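Local coordinates for Blr3880 protein (PDB 2OOD), which probably catalyses the zinc-dependent hydrolytic deamination of guanine to xanthine and ammonia, as a member of the metallo-dependent hydrolase superfamily, at residues A126-T134 with V453-Y464. Sequence-based numbering, arbitrary orientation.
Sequences ALLAAGTTT and VDETWVMGKRLY
Y464 lays one face of its ring under A129: A129 CA stands 3.7 Å from the ring centroid and 12° off the normal, a CH-pi contact, while V453 O meets the ring edge in plane. With CG anti to the backbone N (chi1 171°), the phenol reaches the last helical turn, where its CZ is 3.9 Å from A129 CB. Replacing the tyrosine by alanine removes the ring, which would probably leave A129 CA and CB without their aromatic cover and open a gap beside the helix end. The indole of W457 carries R462 CB over one face; its NE1 donates in plane to E455 OE1, on the anti lone pair.

Across the interface, T456 OG1 donates to L128 O at 2.7 Å, tilted 19° from the carbonyl plane. That oxygen also accepts from G131 N, within a Schellman motif with G131 at positive phi, which suits glycine, so two donors share this carbonyl oxygen of the last helical turn. T456 CG2 faces L128 CD2 at 3.9 Å and T133 CG2 at 3.6 Å; V453 CG2 lies against A130 O.

The contact thus joins the C-terminal end of helix 113-129 and the start of strand 132-138, a strand of the TIM-barrel fold that pairs with strand 70-81, to the hairpin 453-458/461-465. Strand 406-409 pairs antiparallel with both 70-81 and 453-458, linking the hairpin to the barrel strands; R156 of helix 143-156 touches L128 and L463, and L416 of the second subunit packs on A129.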
loop_
_atom_site.group_PDB
_atom_site.type_symbol
_atom_site.label_atom_id
_atom_site.label_comp_id
_atom_site.label_asym_id
_atom_site.label_seq_id
_atom_site.Cartn_x
_atom_site.Cartn_y
_atom_site.Cartn_z
ATOM N N ALA A 126 2.557 -15.522 -11.115
ATOM C CA ALA A 126 2.438 -14.407 -10.185
ATOM C C ALA A 126 1.208 -14.567 -9.298
ATOM O O ALA A 126 1.258 -14.277 -8.104
ATOM C CB ALA A 126 2.363 -13.103 -10.945
ATOM N N LEU A 127 0.110 -15.028 -9.885
ATOM C CA LEU A 127 -1.124 -15.231 -9.143
ATOM C C LEU A 127 -1.000 -16.312 -8.078
ATOM O O LEU A 127 -1.526 -16.168 -6.978
ATOM C CB LEU A 127 -2.266 -15.597 -10.093
ATOM C CG LEU A 127 -2.925 -14.449 -10.857
ATOM C CD1 LEU A 127 -4.029 -14.996 -11.742
ATOM C CD2 LEU A 127 -3.483 -13.438 -9.872
ATOM N N LEU A 128 -0.311 -17.398 -8.405
ATOM C CA LEU A 128 -0.143 -18.495 -7.465
ATOM C C LEU A 128 0.801 -18.126 -6.327
ATOM O O LEU A 128 0.557 -18.467 -5.168
ATOM C CB LEU A 128 0.368 -19.741 -8.195
ATOM C CG LEU A 128 -0.618 -20.384 -9.173
ATOM C CD1 LEU A 128 0.095 -21.471 -9.944
ATOM C CD2 LEU A 128 -1.818 -20.949 -8.433
ATOM N N ALA A 129 1.882 -17.432 -6.660
ATOM C CA ALA A 129 2.849 -17.018 -5.659
ATOM C C ALA A 129 2.219 -15.952 -4.784
ATOM O O ALA A 129 2.756 -15.602 -3.737
ATOM C CB ALA A 129 4.087 -16.471 -6.329
ATOM N N ALA A 130 1.068 -15.442 -5.215
ATOM C CA ALA A 130 0.369 -14.397 -4.476
ATOM C C ALA A 130 -0.801 -14.915 -3.648
ATOM O O ALA A 130 -1.351 -14.183 -2.834
ATOM C CB ALA A 130 -0.109 -13.318 -5.435
ATOM N N GLY A 131 -1.184 -16.169 -3.856
ATOM C CA GLY A 131 -2.282 -16.732 -3.093
ATOM C C GLY A 131 -3.596 -16.841 -3.845
ATOM O O GLY A 131 -4.565 -17.391 -3.321
ATOM N N THR A 132 -3.635 -16.323 -5.069
ATOM C CA THR A 132 -4.845 -16.360 -5.890
ATOM C C THR A 132 -4.932 -17.646 -6.684
ATOM O O THR A 132 -4.040 -17.954 -7.463
ATOM C CB THR A 132 -4.898 -15.187 -6.897
ATOM O OG1 THR A 132 -4.940 -13.943 -6.190
ATOM C CG2 THR A 132 -6.132 -15.294 -7.771
ATOM N N THR A 133 -6.015 -18.387 -6.490
ATOM C CA THR A 133 -6.220 -19.638 -7.202
ATOM C C THR A 133 -7.306 -19.515 -8.269
ATOM O O THR A 133 -7.361 -20.322 -9.193
ATOM C CB THR A 133 -6.604 -20.765 -6.234
ATOM O OG1 THR A 133 -7.763 -20.384 -5.489
ATOM C CG2 THR A 133 -5.475 -21.047 -5.282
ATOM N N THR A 134 -8.166 -18.506 -8.138
ATOM C CA THR A 134 -9.252 -18.275 -9.095
ATOM C C THR A 134 -9.340 -16.790 -9.434
ATOM O O THR A 134 -9.223 -15.937 -8.552
ATOM C CB THR A 134 -10.616 -18.728 -8.523
ATOM O OG1 THR A 134 -10.553 -20.118 -8.163
ATOM C CG2 THR A 134 -11.721 -18.519 -9.543
ATOM N N VAL A 453 2.326 -15.877 1.974
ATOM C CA VAL A 453 1.798 -16.998 1.214
ATOM C C VAL A 453 2.908 -18.037 1.128
ATOM O O VAL A 453 3.874 -17.870 0.383
ATOM C CB VAL A 453 1.384 -16.557 -0.198
ATOM C CG1 VAL A 453 0.870 -17.746 -0.998
ATOM C CG2 VAL A 453 0.328 -15.491 -0.097
ATOM N N ASP A 454 2.769 -19.106 1.906
ATOM C CA ASP A 454 3.781 -20.153 1.935
ATOM C C ASP A 454 3.502 -21.302 0.965
ATOM O O ASP A 454 4.423 -21.844 0.357
ATOM C CB ASP A 454 3.927 -20.692 3.357
ATOM C CG ASP A 454 5.225 -21.444 3.560
ATOM O OD1 ASP A 454 6.300 -20.855 3.305
ATOM O OD2 ASP A 454 5.170 -22.621 3.974
ATOM N N GLU A 455 2.238 -21.672 0.812
ATOM C CA GLU A 455 1.886 -22.749 -0.099
ATOM C C GLU A 455 0.547 -22.456 -0.753
ATOM O O GLU A 455 -0.372 -21.976 -0.096
ATOM C CB GLU A 455 1.799 -24.080 0.653
ATOM C CG GLU A 455 3.102 -24.546 1.287
ATOM C CD GLU A 455 2.964 -25.891 1.988
ATOM O OE1 GLU A 455 2.023 -26.642 1.646
ATOM O OE2 GLU A 455 3.804 -26.200 2.866
ATOM N N THR A 456 0.445 -22.734 -2.047
ATOM C CA THR A 456 -0.801 -22.525 -2.777
ATOM C C THR A 456 -1.176 -23.864 -3.409
ATOM O O THR A 456 -0.394 -24.436 -4.158
ATOM C CB THR A 456 -0.648 -21.471 -3.896
ATOM O OG1 THR A 456 -0.193 -20.235 -3.337
ATOM C CG2 THR A 456 -1.976 -21.237 -4.580
ATOM N N TRP A 457 -2.367 -24.363 -3.098
ATOM C CA TRP A 457 -2.824 -25.640 -3.627
ATOM C C TRP A 457 -4.021 -25.467 -4.552
ATOM O O TRP A 457 -4.876 -24.623 -4.318
ATOM C CB TRP A 457 -3.221 -26.573 -2.477
ATOM C CG TRP A 457 -2.093 -26.940 -1.541
ATOM C CD1 TRP A 457 -1.313 -26.082 -0.821
ATOM C CD2 TRP A 457 -1.637 -28.263 -1.216
ATOM N NE1 TRP A 457 -0.402 -26.787 -0.068
ATOM C CE2 TRP A 457 -0.581 -28.125 -0.293
ATOM C CE3 TRP A 457 -2.021 -29.549 -1.616
ATOM C CZ2 TRP A 457 0.099 -29.233 0.235
ATOM C CZ3 TRP A 457 -1.341 -30.652 -1.083
ATOM C CH2 TRP A 457 -0.299 -30.482 -0.172
ATOM N N VAL A 458 -4.078 -26.281 -5.595
ATOM C CA VAL A 458 -5.179 -26.241 -6.541
ATOM C C VAL A 458 -5.645 -27.672 -6.763
ATOM O O VAL A 458 -4.889 -28.499 -7.275
ATOM C CB VAL A 458 -4.737 -25.662 -7.887
ATOM C CG1 VAL A 458 -5.905 -25.624 -8.843
ATOM C CG2 VAL A 458 -4.174 -24.285 -7.689
HETATM N N MSE A 459 -6.881 -27.965 -6.372
HETATM C CA MSE A 459 -7.437 -29.305 -6.536
HETATM C C MSE A 459 -6.653 -30.371 -5.760
HETATM O O MSE A 459 -6.363 -31.443 -6.288
HETATM C CB MSE A 459 -7.468 -29.678 -8.019
HETATM C CG MSE A 459 -8.478 -28.906 -8.825
HETATM SE SE MSE A 459 -10.319 -29.302 -8.262
HETATM C CE MSE A 459 -10.836 -30.478 -9.736
ATOM N N GLY A 460 -6.304 -30.075 -4.514
ATOM C CA GLY A 460 -5.574 -31.044 -3.715
ATOM C C GLY A 460 -4.143 -31.282 -4.164
ATOM O O GLY A 460 -3.460 -32.172 -3.652
ATOM N N LYS A 461 -3.685 -30.476 -5.113
ATOM C CA LYS A 461 -2.334 -30.592 -5.647
ATOM C C LYS A 461 -1.543 -29.332 -5.276
ATOM O O LYS A 461 -1.993 -28.220 -5.540
ATOM C CB LYS A 461 -2.416 -30.726 -7.170
ATOM C CG LYS A 461 -1.547 -31.817 -7.777
ATOM C CD LYS A 461 -2.384 -32.863 -8.519
ATOM C CE LYS A 461 -3.210 -33.705 -7.547
ATOM N NZ LYS A 461 -4.085 -34.688 -8.261
ATOM N N ARG A 462 -0.375 -29.488 -4.662
ATOM C CA ARG A 462 0.415 -28.315 -4.303
ATOM C C ARG A 462 1.166 -27.741 -5.496
ATOM O O ARG A 462 2.204 -28.266 -5.888
ATOM C CB ARG A 462 1.426 -28.638 -3.207
ATOM C CG ARG A 462 2.181 -27.401 -2.747
ATOM C CD ARG A 462 3.123 -27.689 -1.591
ATOM N NE ARG A 462 4.337 -28.376 -2.020
ATOM C CZ ARG A 462 5.214 -28.930 -1.189
ATOM N NH1 ARG A 462 5.014 -28.886 0.126
ATOM N NH2 ARG A 462 6.299 -29.526 -1.670
ATOM N N LEU A 463 0.651 -26.653 -6.065
ATOM C CA LEU A 463 1.288 -26.017 -7.218
ATOM C C LEU A 463 2.411 -25.049 -6.865
ATOM O O LEU A 463 3.317 -24.839 -7.665
ATOM C CB LEU A 463 0.247 -25.284 -8.072
ATOM C CG LEU A 463 -0.532 -26.143 -9.073
ATOM C CD1 LEU A 463 -1.142 -27.327 -8.359
ATOM C CD2 LEU A 463 -1.608 -25.312 -9.748
ATOM N N TYR A 464 2.373 -24.472 -5.672
ATOM C CA TYR A 464 3.402 -23.518 -5.280
ATOM C C TYR A 464 3.891 -23.746 -3.861
ATOM O O TYR A 464 3.155 -24.249 -3.025
ATOM C CB TYR A 464 2.853 -22.098 -5.403
ATOM C CG TYR A 464 3.743 -21.030 -4.816
ATOM C CD1 TYR A 464 4.924 -20.669 -5.430
ATOM C CD2 TYR A 464 3.392 -20.377 -3.648
ATOM C CE1 TYR A 464 5.739 -19.679 -4.897
ATOM C CE2 TYR A 464 4.202 -19.385 -3.106
ATOM C CZ TYR A 464 5.373 -19.040 -3.737
ATOM O OH TYR A 464 6.172 -18.043 -3.214
#